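Side-chain contacts in pentatricopeptide repeat-containing protein 10, chloroplastic (PDB 4M59), which binds specific intergenic chloroplast mRNA sequences and stabilises these transcripts by acting as a barrier to exonucleases from either direction: residues L35-I39 / T40-K44; R60-K64 / E65-D69; C90-D94 / E95-P99. The protein carries 4 engineered substitutions. All blocks are in the same frame, centred on the assembly; numbering follows the deposited sequence.

Contact 1 (L35-I39 / T40-K44); sequences LRADI and TSLLK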
# COMPACT_ATOMS: atom_id res chain seq x y z
N LEU A 35 -21.40 47.43 15.17
CA LEU A 35 -20.42 48.48 15.28
C LEU A 35 -20.25 49.03 16.69
O LEU A 35 -19.24 49.61 17.01
CB LEU A 35 -20.71 49.59 14.29
CG LEU A 35 -20.76 49.19 12.83
CD1 LEU A 35 -21.39 50.28 12.09
CD2 LEU A 35 -19.41 48.96 12.30
N ARG A 36 -21.28 48.87 17.50
CA ARG A 36 -21.25 49.36 18.87
C ARG A 36 -20.86 48.24 19.82
O ARG A 36 -20.66 48.46 21.01
CB ARG A 36 -22.61 49.94 19.27
CG ARG A 36 -22.77 51.41 18.92
CD ARG A 36 -24.24 51.76 18.70
NE ARG A 36 -25.07 51.36 19.82
CZ ARG A 36 -26.22 50.71 19.71
NH1 ARG A 36 -26.91 50.39 20.80
NH2 ARG A 36 -26.69 50.39 18.51
N ALA A 37 -20.76 47.02 19.28
CA ALA A 37 -20.41 45.86 20.08
C ALA A 37 -18.90 45.68 20.13
O ALA A 37 -18.20 45.96 19.15
CB ALA A 37 -21.08 44.62 19.53
N ASP A 38 -18.39 45.21 21.26
CA ASP A 38 -16.96 44.95 21.40
C ASP A 38 -16.57 43.82 20.46
O ASP A 38 -16.63 42.65 20.82
CB ASP A 38 -16.61 44.58 22.84
CG ASP A 38 -15.12 44.45 23.05
OD1 ASP A 38 -14.35 44.68 22.09
OD2 ASP A 38 -14.71 44.11 24.18
N ILE A 39 -16.16 44.18 19.25
CA ILE A 39 -15.77 43.20 18.24
C ILE A 39 -14.89 42.11 18.83
O ILE A 39 -15.26 40.93 18.83
CB ILE A 39 -15.04 43.86 17.06
CG1 ILE A 39 -15.92 44.94 16.43
CG2 ILE A 39 -14.65 42.82 16.02
CD1 ILE A 39 -17.27 44.43 15.96
N THR A 40 -13.72 42.49 19.33
CA THR A 40 -12.81 41.54 19.95
C THR A 40 -13.57 40.67 20.95
O THR A 40 -13.25 39.50 21.14
CB THR A 40 -11.65 42.25 20.67
OG1 THR A 40 -11.09 43.24 19.80
CG2 THR A 40 -10.57 41.24 21.04
N SER A 41 -14.57 41.26 21.59
CA SER A 41 -15.40 40.54 22.55
C SER A 41 -16.19 39.44 21.84
O SER A 41 -16.22 38.30 22.30
CB SER A 41 -16.36 41.49 23.26
OG SER A 41 -16.16 41.48 24.66
N LEU A 42 -16.81 39.79 20.72
CA LEU A 42 -17.57 38.83 19.93
C LEU A 42 -16.66 37.70 19.48
O LEU A 42 -17.05 36.53 19.46
CB LEU A 42 -18.20 39.51 18.72
CG LEU A 42 -19.30 40.53 19.01
CD1 LEU A 42 -19.98 40.96 17.72
CD2 LEU A 42 -20.31 39.96 19.99
N LEU A 43 -15.43 38.06 19.10
CA LEU A 43 -14.45 37.08 18.64
C LEU A 43 -14.15 36.06 19.73
O LEU A 43 -14.14 34.85 19.47
CB LEU A 43 -13.17 37.78 18.19
CG LEU A 43 -13.32 38.80 17.06
CD1 LEU A 43 -12.00 38.97 16.33
CD2 LEU A 43 -14.42 38.38 16.10
N LYS A 44 -13.87 36.56 20.92
CA LYS A 44 -13.55 35.71 22.07
C LYS A 44 -14.71 34.77 22.37
O LYS A 44 -14.50 33.63 22.76
CB LYS A 44 -13.24 36.57 23.29
CG LYS A 44 -12.79 35.77 24.51
CD LYS A 44 -11.69 36.49 25.28
CE LYS A 44 -11.54 35.93 26.68
NZ LYS A 44 -10.21 36.25 27.26

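Contact 2 (R60-K64 / E65-D69); sequences RWAGK and EGAAD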
# COMPACT_ATOMS: atom_id res chain seq x y z
N ARG A 60 -13.23 39.83 8.83
CA ARG A 60 -13.17 40.30 7.46
C ARG A 60 -14.30 41.30 7.20
O ARG A 60 -14.13 42.25 6.45
CB ARG A 60 -13.29 39.13 6.48
CG ARG A 60 -12.45 37.92 6.87
CD ARG A 60 -11.91 37.20 5.64
NE ARG A 60 -10.67 37.80 5.16
CZ ARG A 60 -9.52 37.15 5.06
NH1 ARG A 60 -9.45 35.87 5.41
NH2 ARG A 60 -8.44 37.77 4.61
N TRP A 61 -15.44 41.06 7.84
CA TRP A 61 -16.56 41.98 7.71
C TRP A 61 -16.21 43.28 8.36
O TRP A 61 -16.14 44.31 7.71
CB TRP A 61 -17.81 41.43 8.37
CG TRP A 61 -18.97 42.35 8.21
CD1 TRP A 61 -19.75 42.49 7.12
CD2 TRP A 61 -19.46 43.28 9.18
NE1 TRP A 61 -20.71 43.44 7.33
CE2 TRP A 61 -20.55 43.94 8.60
CE3 TRP A 61 -19.09 43.62 10.47
CZ2 TRP A 61 -21.28 44.91 9.27
CZ3 TRP A 61 -19.80 44.58 11.13
CH2 TRP A 61 -20.89 45.21 10.53
N ALA A 62 -15.98 43.21 9.66
CA ALA A 62 -15.64 44.37 10.46
C ALA A 62 -14.48 45.12 9.84
O ALA A 62 -14.50 46.33 9.73
CB ALA A 62 -15.31 43.96 11.86
N GLY A 63 -13.48 44.37 9.42
CA GLY A 63 -12.35 44.95 8.76
C GLY A 63 -12.77 45.78 7.58
O GLY A 63 -12.26 46.87 7.36
N LYS A 64 -13.71 45.27 6.81
CA LYS A 64 -14.18 45.99 5.65
C LYS A 64 -14.99 47.22 6.03
O LYS A 64 -15.18 48.12 5.23
CB LYS A 64 -14.99 45.08 4.74
CG LYS A 64 -14.15 44.13 3.92
CD LYS A 64 -15.00 43.28 3.01
CE LYS A 64 -15.78 44.13 2.03
NZ LYS A 64 -16.51 43.30 1.02
N GLU A 65 -15.48 47.23 7.26
CA GLU A 65 -16.25 48.35 7.77
C GLU A 65 -15.33 49.29 8.54
O GLU A 65 -15.71 50.43 8.85
CB GLU A 65 -17.39 47.86 8.67
CG GLU A 65 -18.73 48.51 8.39
CD GLU A 65 -19.53 47.76 7.35
OE1 GLU A 65 -19.99 46.63 7.65
OE2 GLU A 65 -19.71 48.29 6.24
N GLY A 66 -14.13 48.81 8.83
CA GLY A 66 -13.15 49.61 9.52
C GLY A 66 -13.29 49.53 11.02
O GLY A 66 -12.86 50.42 11.74
N ALA A 67 -13.88 48.45 11.50
CA ALA A 67 -14.22 48.32 12.90
C ALA A 67 -13.35 47.33 13.65
O ALA A 67 -13.54 47.09 14.84
CB ALA A 67 -15.66 47.93 13.02
N ALA A 68 -12.39 46.76 12.94
CA ALA A 68 -11.49 45.80 13.53
C ALA A 68 -10.17 46.45 13.84
O ALA A 68 -9.54 47.03 12.98
CB ALA A 68 -11.29 44.66 12.58
N ASP A 69 -9.75 46.36 15.09
CA ASP A 69 -8.41 46.80 15.44
C ASP A 69 -7.48 45.61 15.57
O ASP A 69 -7.89 44.46 15.54
CB ASP A 69 -8.40 47.66 16.70
CG ASP A 69 -9.00 46.97 17.91
OD1 ASP A 69 -9.77 46.01 17.73
OD2 ASP A 69 -8.71 47.39 19.05

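Contact 3 (C90-D94 / E95-P99); sequences CALLD and ETPLP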
# COMPACT_ATOMS: atom_id res chain seq x y z
N CYS A 90 -2.33 33.04 6.52
CA CYS A 90 -1.60 33.57 5.38
C CYS A 90 -2.54 34.35 4.52
O CYS A 90 -2.14 35.09 3.66
CB CYS A 90 -0.96 32.45 4.57
SG CYS A 90 0.32 31.55 5.40
N ALA A 91 -3.83 34.18 4.78
CA ALA A 91 -4.84 34.90 4.05
C ALA A 91 -4.96 36.30 4.59
O ALA A 91 -4.97 37.26 3.84
CB ALA A 91 -6.14 34.20 4.19
N LEU A 92 -5.07 36.39 5.91
CA LEU A 92 -5.16 37.65 6.62
C LEU A 92 -3.97 38.50 6.32
O LEU A 92 -4.05 39.71 6.27
CB LEU A 92 -5.19 37.37 8.10
CG LEU A 92 -6.39 36.56 8.52
CD1 LEU A 92 -6.26 36.16 9.96
CD2 LEU A 92 -7.62 37.39 8.33
N LEU A 93 -2.84 37.85 6.15
CA LEU A 93 -1.63 38.53 5.79
C LEU A 93 -1.78 39.12 4.41
O LEU A 93 -1.22 40.15 4.09
CB LEU A 93 -0.50 37.54 5.80
CG LEU A 93 0.82 38.04 5.25
CD1 LEU A 93 1.61 38.61 6.36
CD2 LEU A 93 1.53 36.91 4.62
N ASP A 94 -2.51 38.41 3.55
CA ASP A 94 -2.57 38.77 2.13
C ASP A 94 -3.68 39.76 1.80
O ASP A 94 -3.54 40.56 0.87
CB ASP A 94 -2.70 37.51 1.27
CG ASP A 94 -1.44 36.68 1.27
OD1 ASP A 94 -0.34 37.26 1.35
OD2 ASP A 94 -1.54 35.44 1.19
N GLU A 95 -4.78 39.71 2.54
CA GLU A 95 -5.89 40.62 2.30
C GLU A 95 -5.78 41.87 3.19
O GLU A 95 -5.93 42.99 2.72
CB GLU A 95 -7.24 39.91 2.48
CG GLU A 95 -7.93 40.10 3.82
CD GLU A 95 -9.37 40.54 3.66
OE1 GLU A 95 -10.28 39.70 3.88
OE2 GLU A 95 -9.61 41.71 3.32
N THR A 96 -5.50 41.65 4.47
CA THR A 96 -5.33 42.75 5.41
C THR A 96 -6.66 43.34 5.85
O THR A 96 -7.25 44.15 5.13
CB THR A 96 -4.46 43.87 4.81
OG1 THR A 96 -3.51 43.31 3.90
CG2 THR A 96 -3.72 44.62 5.91
N PRO A 97 -7.12 42.94 7.03
CA PRO A 97 -8.37 43.46 7.58
C PRO A 97 -8.12 44.57 8.59
O PRO A 97 -8.99 44.89 9.40
CB PRO A 97 -8.97 42.24 8.29
CG PRO A 97 -7.79 41.41 8.67
CD PRO A 97 -6.79 41.61 7.57
N LEU A 98 -6.92 45.16 8.54
CA LEU A 98 -6.56 46.22 9.47
C LEU A 98 -6.46 47.57 8.77
O LEU A 98 -6.11 47.63 7.58
CB LEU A 98 -5.23 45.90 10.16
CG LEU A 98 -5.22 44.72 11.13
CD1 LEU A 98 -3.80 44.30 11.45
CD2 LEU A 98 -5.98 45.07 12.40
N PRO A 99 -6.74 48.65 9.49
CA PRO A 99 -6.61 50.00 8.92
C PRO A 99 -5.14 50.40 8.79
O PRO A 99 -4.30 49.79 9.44
CB PRO A 99 -7.31 50.88 9.95
CG PRO A 99 -7.15 50.13 11.24
CD PRO A 99 -7.21 48.68 10.88

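Contact 1 (L35-I39 / T40-K44)
Asp38 and Ser41 face each other at the first turn of helix 39-47, where backbone N-H groups must find acceptors beyond the helix. The carboxylate of Asp38 meets two donors of Ser41, one at each oxygen. Ser41 OG donates to Asp38 OD2 at 3.0 Å, approaching from above the carboxylate plane, 54° out of it, while Ser41 N reaches Asp38 OD1 in a longer, weak bond of 3.5 Å. With CG anti to the backbone N (chi1 -174°), the acid lies beside its own carbonyl carbon, close to the helix start. Asp38 is the N-cap residue, and the bond from Ser41 N is its capping bond, in a helix of the alpha-solenoid, the superhelix of stacked helices on which PPR proteins are built; the end of the helix dipole would be expected to favour its negative charge. The backbone completes the arrangement. Asp38 O accepts from Leu42 N at 2.9 Å, and Ser41 N makes a second weak bond to that oxygen. One residue on, Ile39 O accepts a hydrogen bond from Leu43 N at 2.9 Å. The apolar part of the contact is small: Ala37 CB touches Leu42 CD1 at 4.2 Å, and Ile39 CG2 approaches Leu43 CG. Leu42 and Leu43 also rest on Leu58 of helix 52-65, whereas Thr40 turns to Ala72 and Met75 of helix 70-82.

Contact 2 (R60-K64 / E65-D69)
Glu65 lies across the indole of Trp61 one helical turn earlier, and with Ala62 these residues make up most of the contact at the end of helix 52-65. Glu65 CD stands 3.8 Å above the plane of the Trp61 ring, offset toward its rim, with carboxylate and ring planes turned 70° apart. A bend at chi2 (89°) folds the acid back over this face; the modelled spacing between OE1 and the indole carbons is too short to interpret. Glu65 OE2 has its stronger partner in Arg31, a salt bridge to helix 31-35, and Trp61 also packs on Arg31 and Leu34 of that helix. Ala62 supplies the polar centre of the turn. Its carbonyl oxygen accepts from Glu65 N at 2.8 Å and, on the opposite face of the carbonyl plane, from Ala67 N, also at 2.8 Å and almost perfectly straight. The second of these bonds, with a weak one from Gly66 N to Gly63 O at 3.1 Å, defines a Schellman motif in which Gly66 is the C-prime residue. Gly66, with a positive phi of 86°, takes a backbone shape that is easy for a residue without a CB. The chain thus leaves the helix and doubles back, and the methyl groups of the following alanines close onto the last turn: Ala62 CB lies 4.2 Å from Ala67 CB and 4.1 Å from Ala68 CB. The latter methyl also reaches Gly63 N at 3.9 Å, over backbone that carries no side chain.

Contact 3 (C90-D94 / E95-P99)
Glu95 closes helix 86-95 over Ala91, at a C-terminus where Thr96, with a positive phi of 78°, is the first residue to leave helical geometry. The helix is the second of the pair in the predicted first PPR repeat, a helix-turn-helix unit of the solenoid. The Glu95 side chain starts beside its own helix and then leads away to a neighbouring one. Its backbone N donates to Ala91 O at 2.8 Å, a well-directed bond that keeps the residue in the last turn. From there CB sits 3.7 Å from the same Ala91 O, and CG passes the carbonyl oxygen at 4.1 Å. At chi2 the chain bends, and at the tip OE1 forms a salt bridge with Arg60 NE of helix 52-65. The chain is poorly ordered and the modelled approach is too short, so the geometry of this salt bridge is doubtful. Asp94, beside it, sends its acid to Arg121 in another salt bridge, so neighbouring acids tie this helix end to different parts of the fold.

Past Glu95 the pattern changes. Thr96 N reaches Leu92 O at 3.0 Å in a weak bond. The next residue, Pro97, has no N-H to offer Leu92 O, so the chain leaves the helix without the Schellman pair of bonds. Pro97 CD lies 3.6 Å from Leu92 O instead. The ring turns inward to the side chain of Leu92, the two crossing at about a right angle, in a buried place lined by Leu73 of helix 70-82. One branch of the leucine meets the proline: Leu92 CD2 lies 4.0 Å from Pro97 CG.

Overall arrangement
All three contacts are partly buried and sit at helix ends: contact 1 starts a helix, contacts 2 and 3 finish one. Contact 1 caps its helix start with an exposed acid, contact 2 relies on a glycine and small methyl groups, contact 3 on a proline over a leucine. Helix 52-65 is shared: it ends in contact 2 and is touched by Leu42 and Leu43 of contact 1 and by Ala91 and Leu92 of contact 3. Contacts 1 and 2 touch by packing, as where Ile39 CG1 meets Ala67 O. Contacts 2 and 3 are linked by the Arg60–Glu95 salt bridge, whose modelled geometry is doubtful, and by packing of Ala68 O on Pro99 CD. Contacts 1 and 3 do not touch.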